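Local coordinates for tricorn protease (PDB 1K32), which degrades peptides as a serine protease in a six-chain assembly, probably cutting up oligopeptides released by the proteasome, at residues 112-115 with 119-122; 162-167 with 194-199; 186-191 with 1008-1013; 218-223 with 227-232. One frame throughout, in Å; residues are numbered along the deposited sequence.

Contact 1: 112-115 with 119-122; sequences AGFD and NLII
Asp115 is turned so that its CG sits between its own backbone N and carbonyl carbon (chi1 72°), which swings the carboxylate back toward the N-H of Asn119; at Leu120, CG lies opposite the backbone N (chi1 174°) and carries CD1 toward the ring of Phe114. Both pairs belong to the antiparallel hairpin of strands 110-114 and 120-124, the first two strands of a blade in the N-terminal beta propeller. The hairpin contains a classic beta bulge. Ala112 and Gly113 together face Ile121, and both send their N-H to the same oxygen: Ala112 N lies 2.8 Å from Ile121 O, and Gly113 N follows at 3.3 Å from Ile121 O, both arriving from one side of the carbonyl plane. Ile121 N answers with a bond of 2.9 Å to Gly113 O. Regular pairing resumes beyond the bulge, where Phe114 and Leu120 form a non-hydrogen-bonded pair and Phe114 CE2 rests 3.7 Å from Leu120 CD1. Phe61 meets the same aromatic ring, and Phe84 of strand 79-86 touches Leu120, so this face packs on the preceding blade. Toward the turn, Asp115 N donates to Asn119 O at 3.1 Å. Asp115 OD2 also takes weak bonds from the N-H groups of Asp117 and Gly118 in the turn, while Asn119 N reaches that oxygen at 2.9 Å from above the carboxylate plane.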
loop_
_atom_site.group_PDB
_atom_site.type_symbol
_atom_site.label_atom_id
_atom_site.label_comp_id
_atom_site.label_asym_id
_atom_site.label_seq_id
_atom_site.Cartn_x
_atom_site.Cartn_y
_atom_site.Cartn_z
ATOM N N ALA A 112 -68.002 -3.774 10.289
ATOM C CA ALA A 112 -68.647 -4.688 11.230
ATOM C C ALA A 112 -70.168 -4.560 11.196
ATOM O O ALA A 112 -70.890 -5.514 11.514
ATOM C CB ALA A 112 -68.136 -4.418 12.638
ATOM N N GLY A 113 -70.645 -3.377 10.810
ATOM C CA GLY A 113 -72.070 -3.125 10.750
ATOM C C GLY A 113 -72.370 -1.635 10.774
ATOM O O GLY A 113 -71.461 -0.802 10.680
ATOM N N PHE A 114 -73.650 -1.296 10.875
ATOM C CA PHE A 114 -74.066 0.096 10.921
ATOM C C PHE A 114 -75.062 0.276 12.056
ATOM O O PHE A 114 -75.987 -0.531 12.212
ATOM C CB PHE A 114 -74.703 0.517 9.597
ATOM C CG PHE A 114 -73.824 0.302 8.406
ATOM C CD1 PHE A 114 -73.803 -0.929 7.756
ATOM C CD2 PHE A 114 -73.004 1.329 7.932
ATOM C CE1 PHE A 114 -72.981 -1.140 6.651
ATOM C CE2 PHE A 114 -72.181 1.130 6.832
ATOM C CZ PHE A 114 -72.170 -0.112 6.186
ATOM N N ASP A 115 -74.873 1.330 12.846
ATOM C CA ASP A 115 -75.756 1.573 13.961
ATOM C C ASP A 115 -77.082 2.149 13.467
ATOM O O ASP A 115 -77.233 2.447 12.284
ATOM C CB ASP A 115 -75.070 2.487 15.000
ATOM C CG ASP A 115 -74.928 3.924 14.538
ATOM O OD1 ASP A 115 -74.081 4.639 15.111
ATOM O OD2 ASP A 115 -75.662 4.350 13.627
ATOM N N ASN A 119 -74.403 5.217 11.145
ATOM C CA ASN A 119 -72.957 5.395 11.208
ATOM C C ASN A 119 -72.211 4.085 11.046
ATOM O O ASN A 119 -72.641 3.039 11.540
ATOM C CB ASN A 119 -72.543 6.034 12.532
ATOM C CG ASN A 119 -73.247 7.346 12.782
ATOM O OD1 ASN A 119 -74.005 7.482 13.741
ATOM N ND2 ASN A 119 -73.007 8.319 11.915
ATOM N N LEU A 120 -71.081 4.155 10.354
ATOM C CA LEU A 120 -70.250 2.983 10.131
ATOM C C LEU A 120 -69.584 2.499 11.418
ATOM O O LEU A 120 -69.044 3.294 12.183
ATOM C CB LEU A 120 -69.164 3.302 9.112
ATOM C CG LEU A 120 -68.110 2.215 8.877
ATOM C CD1 LEU A 120 -68.785 0.950 8.371
ATOM C CD2 LEU A 120 -67.080 2.715 7.866
ATOM N N ILE A 121 -69.656 1.191 11.655
ATOM C CA ILE A 121 -68.993 0.570 12.796
ATOM C C ILE A 121 -67.954 -0.347 12.164
ATOM O O ILE A 121 -68.282 -1.145 11.280
ATOM C CB ILE A 121 -69.934 -0.314 13.656
ATOM C CG1 ILE A 121 -71.131 0.505 14.153
ATOM C CG2 ILE A 121 -69.136 -0.874 14.848
ATOM C CD1 ILE A 121 -70.730 1.706 14.999
ATOM N N ILE A 122 -66.708 -0.221 12.600
ATOM C CA ILE A 122 -65.647 -1.045 12.065
ATOM C C ILE A 122 -65.096 -1.965 13.120
ATOM O O ILE A 122 -65.256 -1.726 14.317
ATOM C CB ILE A 122 -64.466 -0.210 11.487
ATOM C CG1 ILE A 122 -63.856 0.685 12.565
ATOM C CG2 ILE A 122 -64.938 0.592 10.293
ATOM C CD1 ILE A 122 -62.620 1.454 12.066
#

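Contact 2: 162-167 with 194-199; sequences GRRVIG and GAFKKI
This is side-chain packing, mainly of Phe196 on Ile166 and Arg164, between two strands that are not neighbours: 163-168 and 195-200 are the second and fourth strands of one four-stranded propeller blade, with strand 186-192 running between them. The nearest CA atoms, those of Arg164 and Phe196, are therefore 8.7 Å apart, and side chains have to bridge the gap. Phe196 does most of the reaching. A chi1 of -65° turns its ring away from its own carbonyl, and the ring extends over the middle strand to strand 163-168. There Phe196 CE2 meets the end of Ile166, with CD1 at 3.7 Å, the aliphatic chain lying across the aromatic one. The same ring atom, Phe196 CE2, is 3.7 Å from Arg164 O and 4.1 Å from Arg164 CB, so it settles against the backbone as well. The guanidinium of Arg164 lies beside the ring, modelled too close for its exact position to carry weight. Arg164 NH2 is salt-bridged to Glu190 OE2 of the middle strand. Leu151 and Pro1011 touch both Ile166 and Phe196. The four strands form an antiparallel meander, in sequence order across the sheet, as in a beta-propeller blade.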
loop_
_atom_site.group_PDB
_atom_site.type_symbol
_atom_site.label_atom_id
_atom_site.label_comp_id
_atom_site.label_asym_id
_atom_site.label_seq_id
_atom_site.Cartn_x
_atom_site.Cartn_y
_atom_site.Cartn_z
ATOM N N GLY A 162 -83.467 -1.793 18.960
ATOM C CA GLY A 162 -82.619 -1.062 19.878
ATOM C C GLY A 162 -81.488 -1.856 20.509
ATOM O O GLY A 162 -80.492 -1.266 20.932
ATOM N N ARG A 163 -81.607 -3.178 20.591
ATOM C CA ARG A 163 -80.523 -3.935 21.207
ATOM C C ARG A 163 -79.451 -4.420 20.245
ATOM O O ARG A 163 -79.728 -4.758 19.094
ATOM C CB ARG A 163 -81.065 -5.103 22.037
ATOM C CG ARG A 163 -82.260 -5.820 21.472
ATOM C CD ARG A 163 -82.645 -6.956 22.399
ATOM N NE ARG A 163 -83.674 -7.808 21.822
ATOM C CZ ARG A 163 -83.934 -9.045 22.230
ATOM N NH1 ARG A 163 -84.896 -9.740 21.639
ATOM N NH2 ARG A 163 -83.229 -9.591 23.216
ATOM N N ARG A 164 -78.217 -4.439 20.739
ATOM C CA ARG A 164 -77.066 -4.849 19.952
ATOM C C ARG A 164 -76.923 -6.367 19.859
ATOM O O ARG A 164 -77.071 -7.073 20.855
ATOM C CB ARG A 164 -75.790 -4.259 20.558
ATOM C CG ARG A 164 -75.874 -2.754 20.872
ATOM C CD ARG A 164 -74.492 -2.160 21.130
ATOM N NE ARG A 164 -74.407 -1.357 22.348
ATOM C CZ ARG A 164 -74.796 -1.779 23.544
ATOM N NH1 ARG A 164 -74.680 -0.999 24.605
ATOM N NH2 ARG A 164 -75.323 -2.984 23.673
ATOM N N VAL A 165 -76.645 -6.853 18.652
ATOM C CA VAL A 165 -76.435 -8.283 18.410
ATOM C C VAL A 165 -74.961 -8.402 18.024
ATOM O O VAL A 165 -74.491 -7.736 17.101
ATOM C CB VAL A 165 -77.310 -8.823 17.260
ATOM C CG1 VAL A 165 -77.119 -10.337 17.142
ATOM C CG2 VAL A 165 -78.774 -8.508 17.520
ATOM N N ILE A 166 -74.231 -9.245 18.738
ATOM C CA ILE A 166 -72.813 -9.368 18.475
ATOM C C ILE A 166 -72.376 -10.725 17.973
ATOM O O ILE A 166 -72.673 -11.759 18.564
ATOM C CB ILE A 166 -72.017 -8.975 19.736
ATOM C CG1 ILE A 166 -72.265 -7.481 20.021
ATOM C CG2 ILE A 166 -70.533 -9.288 19.558
ATOM C CD1 ILE A 166 -71.737 -6.982 21.333
ATOM N N GLY A 167 -71.685 -10.694 16.841
ATOM C CA GLY A 167 -71.163 -11.907 16.257
ATOM C C GLY A 167 -69.684 -11.971 16.591
ATOM O O GLY A 167 -68.922 -11.036 16.288
ATOM N N GLY A 194 -76.952 -2.875 28.178
ATOM C CA GLY A 194 -75.650 -3.156 28.752
ATOM C C GLY A 194 -75.420 -4.606 29.150
ATOM O O GLY A 194 -74.285 -5.006 29.362
ATOM N N ALA A 195 -76.487 -5.390 29.246
ATOM C CA ALA A 195 -76.397 -6.802 29.628
ATOM C C ALA A 195 -76.554 -7.710 28.406
ATOM O O ALA A 195 -77.452 -7.518 27.587
ATOM C CB ALA A 195 -77.469 -7.129 30.662
ATOM N N PHE A 196 -75.688 -8.710 28.290
ATOM C CA PHE A 196 -75.752 -9.611 27.149
ATOM C C PHE A 196 -75.877 -11.085 27.489
ATOM O O PHE A 196 -75.428 -11.542 28.533
ATOM C CB PHE A 196 -74.527 -9.422 26.254
ATOM C CG PHE A 196 -74.451 -8.074 25.613
ATOM C CD1 PHE A 196 -74.143 -6.948 26.367
ATOM C CD2 PHE A 196 -74.687 -7.928 24.249
ATOM C CE1 PHE A 196 -74.067 -5.691 25.768
ATOM C CE2 PHE A 196 -74.612 -6.679 23.643
ATOM C CZ PHE A 196 -74.300 -5.558 24.410
ATOM N N LYS A 197 -76.479 -11.817 26.563
ATOM C CA LYS A 197 -76.684 -13.243 26.699
ATOM C C LYS A 197 -76.224 -13.928 25.412
ATOM O O LYS A 197 -76.420 -13.405 24.318
ATOM C CB LYS A 197 -78.171 -13.522 26.934
ATOM C CG LYS A 197 -78.573 -14.974 26.790
ATOM C CD LYS A 197 -80.086 -15.135 26.920
ATOM C CE LYS A 197 -80.490 -16.602 26.835
ATOM N NZ LYS A 197 -81.973 -16.778 26.913
ATOM N N LYS A 198 -75.601 -15.092 25.545
ATOM C CA LYS A 198 -75.148 -15.850 24.380
ATOM C C LYS A 198 -76.364 -16.635 23.866
ATOM O O LYS A 198 -76.917 -17.461 24.594
ATOM C CB LYS A 198 -74.033 -16.804 24.802
ATOM C CG LYS A 198 -73.337 -17.537 23.669
ATOM C CD LYS A 198 -72.238 -18.434 24.225
ATOM C CE LYS A 198 -72.838 -19.457 25.199
ATOM N NZ LYS A 198 -71.792 -20.313 25.797
ATOM N N ILE A 199 -76.799 -16.374 22.633
ATOM C CA ILE A 199 -77.978 -17.065 22.099
ATOM C C ILE A 199 -77.714 -18.135 21.042
ATOM O O ILE A 199 -78.525 -19.047 20.864
ATOM C CB ILE A 199 -79.022 -16.069 21.519
ATOM C CG1 ILE A 199 -78.337 -15.078 20.580
ATOM C CG2 ILE A 199 -79.748 -15.343 22.646
ATOM C CD1 ILE A 199 -79.316 -14.210 19.814
#

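Contact 3: 186-191 with 1008-1013; sequences KIWIEV and EYAPHD
Trp188, in an extended strand, faces the start of helix 1011-1015 with its CA 8.3 Å from that of Pro1011, so the indole must span the gap between the two backbones. It does so with chi1 at -70°, which points CG away from the residue's own carbonyl. Pro1011 lies over one face: its CD stands 3.8 Å from the centroid of the six-membered ring of Trp188, 24° off the normal, a CH-pi contact offset toward the rim. Ala1010 adds a methyl, its CB 3.5 Å from Trp188 CZ3. Glu1008 arrives differently, in the plane of the indole at its edge, with OE1 3.9 Å from Trp188 CZ2. Ala1010 occupies the N-cap position, and its N donates to Asp1013 OD1 at 2.8 Å, using the oxygen's anti lone pair; Asp1013 N returns a bond of 2.9 Å to Ala1010 O. Arg168 makes a cation-pi contact with Trp188 and also bonds Tyr1009 O. Strand 186-192, the third of its propeller blade, thus meets the chain just past strand 1005-1006, the edge of the parallel sheet in the C-terminal protease part, where helix 1011-1015 begins.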
loop_
_atom_site.group_PDB
_atom_site.type_symbol
_atom_site.label_atom_id
_atom_site.label_comp_id
_atom_site.label_asym_id
_atom_site.label_seq_id
_atom_site.Cartn_x
_atom_site.Cartn_y
_atom_site.Cartn_z
ATOM N N LYS A 186 -69.900 -17.447 17.316
ATOM C CA LYS A 186 -71.017 -17.485 18.260
ATOM C C LYS A 186 -71.724 -16.121 18.259
ATOM O O LYS A 186 -71.127 -15.095 17.913
ATOM C CB LYS A 186 -70.505 -17.797 19.671
ATOM C CG LYS A 186 -69.791 -19.137 19.821
ATOM C CD LYS A 186 -69.270 -19.332 21.246
ATOM C CE LYS A 186 -68.613 -20.697 21.418
ATOM N NZ LYS A 186 -68.337 -21.039 22.840
ATOM N N ILE A 187 -72.988 -16.106 18.657
ATOM C CA ILE A 187 -73.740 -14.864 18.662
ATOM C C ILE A 187 -74.291 -14.513 20.037
ATOM O O ILE A 187 -74.794 -15.373 20.766
ATOM C CB ILE A 187 -74.919 -14.917 17.658
ATOM C CG1 ILE A 187 -74.396 -15.278 16.259
ATOM C CG2 ILE A 187 -75.643 -13.574 17.638
ATOM C CD1 ILE A 187 -75.459 -15.335 15.197
ATOM N N TRP A 188 -74.187 -13.237 20.387
ATOM C CA TRP A 188 -74.689 -12.751 21.664
ATOM C C TRP A 188 -75.693 -11.650 21.368
ATOM O O TRP A 188 -75.609 -11.007 20.325
ATOM C CB TRP A 188 -73.566 -12.161 22.515
ATOM C CG TRP A 188 -72.574 -13.136 23.069
ATOM C CD1 TRP A 188 -71.693 -13.906 22.365
ATOM C CD2 TRP A 188 -72.313 -13.394 24.456
ATOM N NE1 TRP A 188 -70.896 -14.622 23.226
ATOM C CE2 TRP A 188 -71.252 -14.329 24.515
ATOM C CE3 TRP A 188 -72.872 -12.925 25.657
ATOM C CZ2 TRP A 188 -70.734 -14.806 25.729
ATOM C CZ3 TRP A 188 -72.358 -13.399 26.865
ATOM C CH2 TRP A 188 -71.295 -14.335 26.888
ATOM N N ILE A 189 -76.633 -11.428 22.284
ATOM C CA ILE A 189 -77.627 -10.380 22.106
ATOM C C ILE A 189 -77.866 -9.630 23.413
ATOM O O ILE A 189 -77.846 -10.213 24.500
ATOM C CB ILE A 189 -78.964 -10.952 21.583
ATOM C CG1 ILE A 189 -79.882 -9.815 21.155
ATOM C CG2 ILE A 189 -79.650 -11.772 22.659
ATOM C CD1 ILE A 189 -81.046 -10.269 20.303
ATOM N N GLU A 190 -78.079 -8.326 23.299
ATOM C CA GLU A 190 -78.313 -7.493 24.465
ATOM C C GLU A 190 -79.736 -7.763 24.941
ATOM O O GLU A 190 -80.651 -7.844 24.133
ATOM C CB GLU A 190 -78.138 -6.024 24.080
ATOM C CG GLU A 190 -77.968 -5.067 25.243
ATOM C CD GLU A 190 -77.777 -3.632 24.776
ATOM O OE1 GLU A 190 -77.397 -2.774 25.596
ATOM O OE2 GLU A 190 -78.007 -3.357 23.582
ATOM N N VAL A 191 -79.921 -7.931 26.243
ATOM C CA VAL A 191 -81.255 -8.195 26.777
ATOM C C VAL A 191 -81.710 -7.035 27.655
ATOM O O VAL A 191 -82.887 -6.682 27.692
ATOM C CB VAL A 191 -81.286 -9.508 27.600
ATOM C CG1 VAL A 191 -81.073 -10.696 26.688
ATOM C CG2 VAL A 191 -80.215 -9.481 28.672
ATOM N N GLU A 1008 -66.466 -17.204 31.114
ATOM C CA GLU A 1008 -66.715 -16.455 29.894
ATOM C C GLU A 1008 -66.254 -15.018 30.115
ATOM O O GLU A 1008 -66.133 -14.549 31.248
ATOM C CB GLU A 1008 -68.213 -16.414 29.570
ATOM C CG GLU A 1008 -68.855 -17.741 29.221
ATOM C CD GLU A 1008 -68.317 -18.324 27.930
ATOM O OE1 GLU A 1008 -68.285 -17.594 26.911
ATOM O OE2 GLU A 1008 -67.928 -19.515 27.936
ATOM N N TYR A 1009 -66.001 -14.324 29.018
ATOM C CA TYR A 1009 -65.614 -12.926 29.061
ATOM C C TYR A 1009 -66.702 -12.286 28.194
ATOM O O TYR A 1009 -66.518 -12.079 27.002
ATOM C CB TYR A 1009 -64.235 -12.736 28.430
ATOM C CG TYR A 1009 -63.519 -11.462 28.841
ATOM C CD1 TYR A 1009 -64.210 -10.262 29.006
ATOM C CD2 TYR A 1009 -62.133 -11.453 29.014
ATOM C CE1 TYR A 1009 -63.536 -9.081 29.331
ATOM C CE2 TYR A 1009 -61.453 -10.290 29.336
ATOM C CZ TYR A 1009 -62.156 -9.111 29.491
ATOM O OH TYR A 1009 -61.456 -7.969 29.778
ATOM N N ALA A 1010 -67.846 -11.998 28.810
ATOM C CA ALA A 1010 -68.992 -11.421 28.112
ATOM C C ALA A 1010 -68.816 -9.967 27.669
ATOM O O ALA A 1010 -67.968 -9.250 28.189
ATOM C CB ALA A 1010 -70.216 -11.546 28.981
ATOM N N PRO A 1011 -69.639 -9.515 26.702
ATOM C CA PRO A 1011 -69.550 -8.137 26.215
ATOM C C PRO A 1011 -69.715 -7.137 27.353
ATOM O O PRO A 1011 -69.005 -6.139 27.410
ATOM C CB PRO A 1011 -70.687 -8.055 25.195
ATOM C CG PRO A 1011 -70.745 -9.452 24.655
ATOM C CD PRO A 1011 -70.641 -10.272 25.930
ATOM N N HIS A 1012 -70.640 -7.415 28.268
ATOM C CA HIS A 1012 -70.866 -6.514 29.387
ATOM C C HIS A 1012 -69.676 -6.474 30.334
ATOM O O HIS A 1012 -69.523 -5.529 31.107
ATOM C CB HIS A 1012 -72.169 -6.869 30.134
ATOM C CG HIS A 1012 -72.349 -8.331 30.408
ATOM N ND1 HIS A 1012 -71.701 -8.984 31.435
ATOM C CD2 HIS A 1012 -73.122 -9.262 29.799
ATOM C CE1 HIS A 1012 -72.070 -10.253 31.448
ATOM N NE2 HIS A 1012 -72.932 -10.448 30.466
ATOM N N ASP A 1013 -68.821 -7.493 30.267
ATOM C CA ASP A 1013 -67.621 -7.519 31.103
ATOM C C ASP A 1013 -66.673 -6.474 30.526
ATOM O O ASP A 1013 -66.064 -5.703 31.261
ATOM C CB ASP A 1013 -66.969 -8.905 31.081
ATOM C CG ASP A 1013 -67.732 -9.919 31.912
ATOM O OD1 ASP A 1013 -67.956 -11.053 31.440
ATOM O OD2 ASP A 1013 -68.105 -9.582 33.053
#

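Contact 4: 218-223 with 227-232; sequences FITDID and QIYSTD
Backbone bonds first: strands 218-220 and 227-232 pair antiparallel, with Phe218 opposite Tyr229 and Thr220 opposite Gln227 as hydrogen-bonded pairs. Phe218 N gives a bond of 3.0 Å to Tyr229 O, and Tyr229 N returns one of 2.9 Å to Phe218 O, almost straight at 174°. Nearer the turn, Gln227 N reaches Thr220 O at 3.1 Å and Thr220 N reaches Gln227 O at 3.3 Å. Among side-chain polar contacts, the phenol of Tyr229 dominates: its OH donates to Asp223 OD1 at 2.7 Å, meeting the oxygen from above the carboxylate plane, and so ties the chain beyond the first strand back to the second. Apolar packing surrounds the two rings. Thr220 CG2 lies 3.5 Å from Tyr229 CD1, and Ile222 CG2 is 3.8 Å from Tyr229 CZ. Phe218, its CG placed between the backbone N and the carbonyl carbon (chi1 55°), brings CE1 to 3.7 Å from Tyr229 CB, while Thr231 CG2 comes at the edge of its ring. Ile219 and Ile228, on the other sheet face, pack against Leu252 of strand 249-254 in the next blade. Flanking the hairpin, backbone hydrogen bonds join Ile219 to Ser207 of strand 207-212 and Ser230 to Arg239 of strand 239-240.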
loop_
_atom_site.group_PDB
_atom_site.type_symbol
_atom_site.label_atom_id
_atom_site.label_comp_id
_atom_site.label_asym_id
_atom_site.label_seq_id
_atom_site.Cartn_x
_atom_site.Cartn_y
_atom_site.Cartn_z
ATOM N N PHE A 218 -77.869 -17.077 9.131
ATOM C CA PHE A 218 -76.433 -17.302 9.127
ATOM C C PHE A 218 -76.077 -18.598 8.423
ATOM O O PHE A 218 -76.956 -19.355 7.985
ATOM C CB PHE A 218 -75.906 -17.335 10.569
ATOM C CG PHE A 218 -76.595 -18.345 11.445
ATOM C CD1 PHE A 218 -76.225 -19.685 11.415
ATOM C CD2 PHE A 218 -77.638 -17.956 12.287
ATOM C CE1 PHE A 218 -76.891 -20.629 12.217
ATOM C CE2 PHE A 218 -78.304 -18.884 13.088
ATOM C CZ PHE A 218 -77.930 -20.229 13.051
ATOM N N ILE A 219 -74.782 -18.867 8.347
ATOM C CA ILE A 219 -74.309 -20.065 7.686
ATOM C C ILE A 219 -73.542 -21.001 8.609
ATOM O O ILE A 219 -72.756 -20.554 9.455
ATOM C CB ILE A 219 -73.392 -19.696 6.496
ATOM C CG1 ILE A 219 -74.192 -18.930 5.437
ATOM C CG2 ILE A 219 -72.750 -20.964 5.910
ATOM C CD1 ILE A 219 -73.338 -18.337 4.336
ATOM N N THR A 220 -73.785 -22.306 8.456
ATOM C CA THR A 220 -73.056 -23.313 9.228
ATOM C C THR A 220 -73.159 -24.672 8.556
ATOM O O THR A 220 -74.032 -24.893 7.726
ATOM C CB THR A 220 -73.537 -23.412 10.691
ATOM O OG1 THR A 220 -72.588 -24.182 11.440
ATOM C CG2 THR A 220 -74.894 -24.067 10.780
ATOM N N ASP A 221 -72.257 -25.579 8.889
ATOM C CA ASP A 221 -72.283 -26.894 8.264
ATOM C C ASP A 221 -72.541 -28.005 9.275
ATOM O O ASP A 221 -72.011 -29.112 9.155
ATOM C CB ASP A 221 -70.971 -27.140 7.507
ATOM C CG ASP A 221 -69.746 -27.058 8.407
ATOM O OD1 ASP A 221 -68.614 -27.068 7.877
ATOM O OD2 ASP A 221 -69.906 -26.989 9.643
ATOM N N ILE A 222 -73.388 -27.712 10.256
ATOM C CA ILE A 222 -73.695 -28.686 11.291
ATOM C C ILE A 222 -74.271 -29.990 10.743
ATOM O O ILE A 222 -74.199 -31.020 11.405
ATOM C CB ILE A 222 -74.672 -28.112 12.321
ATOM C CG1 ILE A 222 -74.800 -29.083 13.496
ATOM C CG2 ILE A 222 -76.016 -27.843 11.658
ATOM C CD1 ILE A 222 -75.468 -28.505 14.705
ATOM N N ASP A 223 -74.832 -29.948 9.540
ATOM C CA ASP A 223 -75.405 -31.145 8.939
ATOM C C ASP A 223 -74.489 -31.781 7.890
ATOM O O ASP A 223 -74.901 -32.670 7.146
ATOM C CB ASP A 223 -76.789 -30.815 8.352
ATOM C CG ASP A 223 -77.838 -30.531 9.441
ATOM O OD1 ASP A 223 -78.790 -29.761 9.196
ATOM O OD2 ASP A 223 -77.712 -31.092 10.552
ATOM N N GLN A 227 -74.933 -24.532 4.781
ATOM C CA GLN A 227 -76.312 -24.221 4.421
ATOM C C GLN A 227 -76.721 -22.959 5.168
ATOM O O GLN A 227 -76.045 -22.536 6.112
ATOM C CB GLN A 227 -77.266 -25.349 4.838
ATOM C CG GLN A 227 -76.822 -26.758 4.441
ATOM C CD GLN A 227 -76.922 -27.024 2.954
ATOM O OE1 GLN A 227 -76.473 -28.064 2.472
ATOM N NE2 GLN A 227 -77.524 -26.101 2.222
ATOM N N ILE A 228 -77.827 -22.366 4.744
ATOM C CA ILE A 228 -78.350 -21.189 5.406
ATOM C C ILE A 228 -79.356 -21.656 6.454
ATOM O O ILE A 228 -80.239 -22.456 6.158
ATOM C CB ILE A 228 -79.055 -20.252 4.401
ATOM C CG1 ILE A 228 -78.062 -19.834 3.316
ATOM C CG2 ILE A 228 -79.612 -19.019 5.121
ATOM C CD1 ILE A 228 -78.657 -18.902 2.280
ATOM N N TYR A 229 -79.187 -21.179 7.683
ATOM C CA TYR A 229 -80.077 -21.504 8.801
ATOM C C TYR A 229 -80.557 -20.187 9.400
ATOM O O TYR A 229 -80.127 -19.109 8.973
ATOM C CB TYR A 229 -79.333 -22.266 9.909
ATOM C CG TYR A 229 -78.868 -23.661 9.550
ATOM C CD1 TYR A 229 -77.759 -23.855 8.733
ATOM C CD2 TYR A 229 -79.550 -24.788 10.018
ATOM C CE1 TYR A 229 -77.338 -25.120 8.386
ATOM C CE2 TYR A 229 -79.137 -26.073 9.676
ATOM C CZ TYR A 229 -78.027 -26.227 8.855
ATOM O OH TYR A 229 -77.606 -27.472 8.472
ATOM N N SER A 230 -81.439 -20.275 10.390
ATOM C CA SER A 230 -81.914 -19.083 11.078
ATOM C C SER A 230 -82.518 -19.466 12.427
ATOM O O SER A 230 -82.853 -20.636 12.663
ATOM C CB SER A 230 -82.947 -18.326 10.229
ATOM O OG SER A 230 -84.203 -18.976 10.228
ATOM N N THR A 231 -82.611 -18.481 13.318
ATOM C CA THR A 231 -83.199 -18.673 14.640
ATOM C C THR A 231 -83.944 -17.387 14.970
ATOM O O THR A 231 -83.825 -16.403 14.245
ATOM C CB THR A 231 -82.128 -18.887 15.742
ATOM O OG1 THR A 231 -81.315 -17.707 15.864
ATOM C CG2 THR A 231 -81.243 -20.097 15.421
ATOM N N ASP A 232 -84.722 -17.385 16.049
ATOM C CA ASP A 232 -85.393 -16.155 16.442
ATOM C C ASP A 232 -84.333 -15.384 17.230
ATOM O O ASP A 232 -83.250 -15.915 17.470
ATOM C CB ASP A 232 -86.625 -16.432 17.312
ATOM C CG ASP A 232 -86.331 -17.347 18.491
ATOM O OD1 ASP A 232 -85.300 -17.173 19.179
ATOM O OD2 ASP A 232 -87.161 -18.244 18.743
#

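All four contacts lie on the same side of the chain's centre and, apart from segment 1008-1013, all segments belong to three successive blades of the N-terminal six-bladed propeller. Contact 1 is in blade 110-148, contact 2 and segment 186-191 share blade 156-200, and contact 4 is in blade 207-240. Centres of contacts 1 and 2 are about 15 Å apart, those of contacts 2 and 4 about 19 Å, and those of contacts 1 and 4 about 24 Å. Contacts 2 and 3 nearly coincide, at about 6 Å between centres, and their segments alternate along the chain. Contact 4 is nested in the long loop that contact 3 closes. Contact 3 joins this propeller to the C-terminal protease part across more than 800 residues.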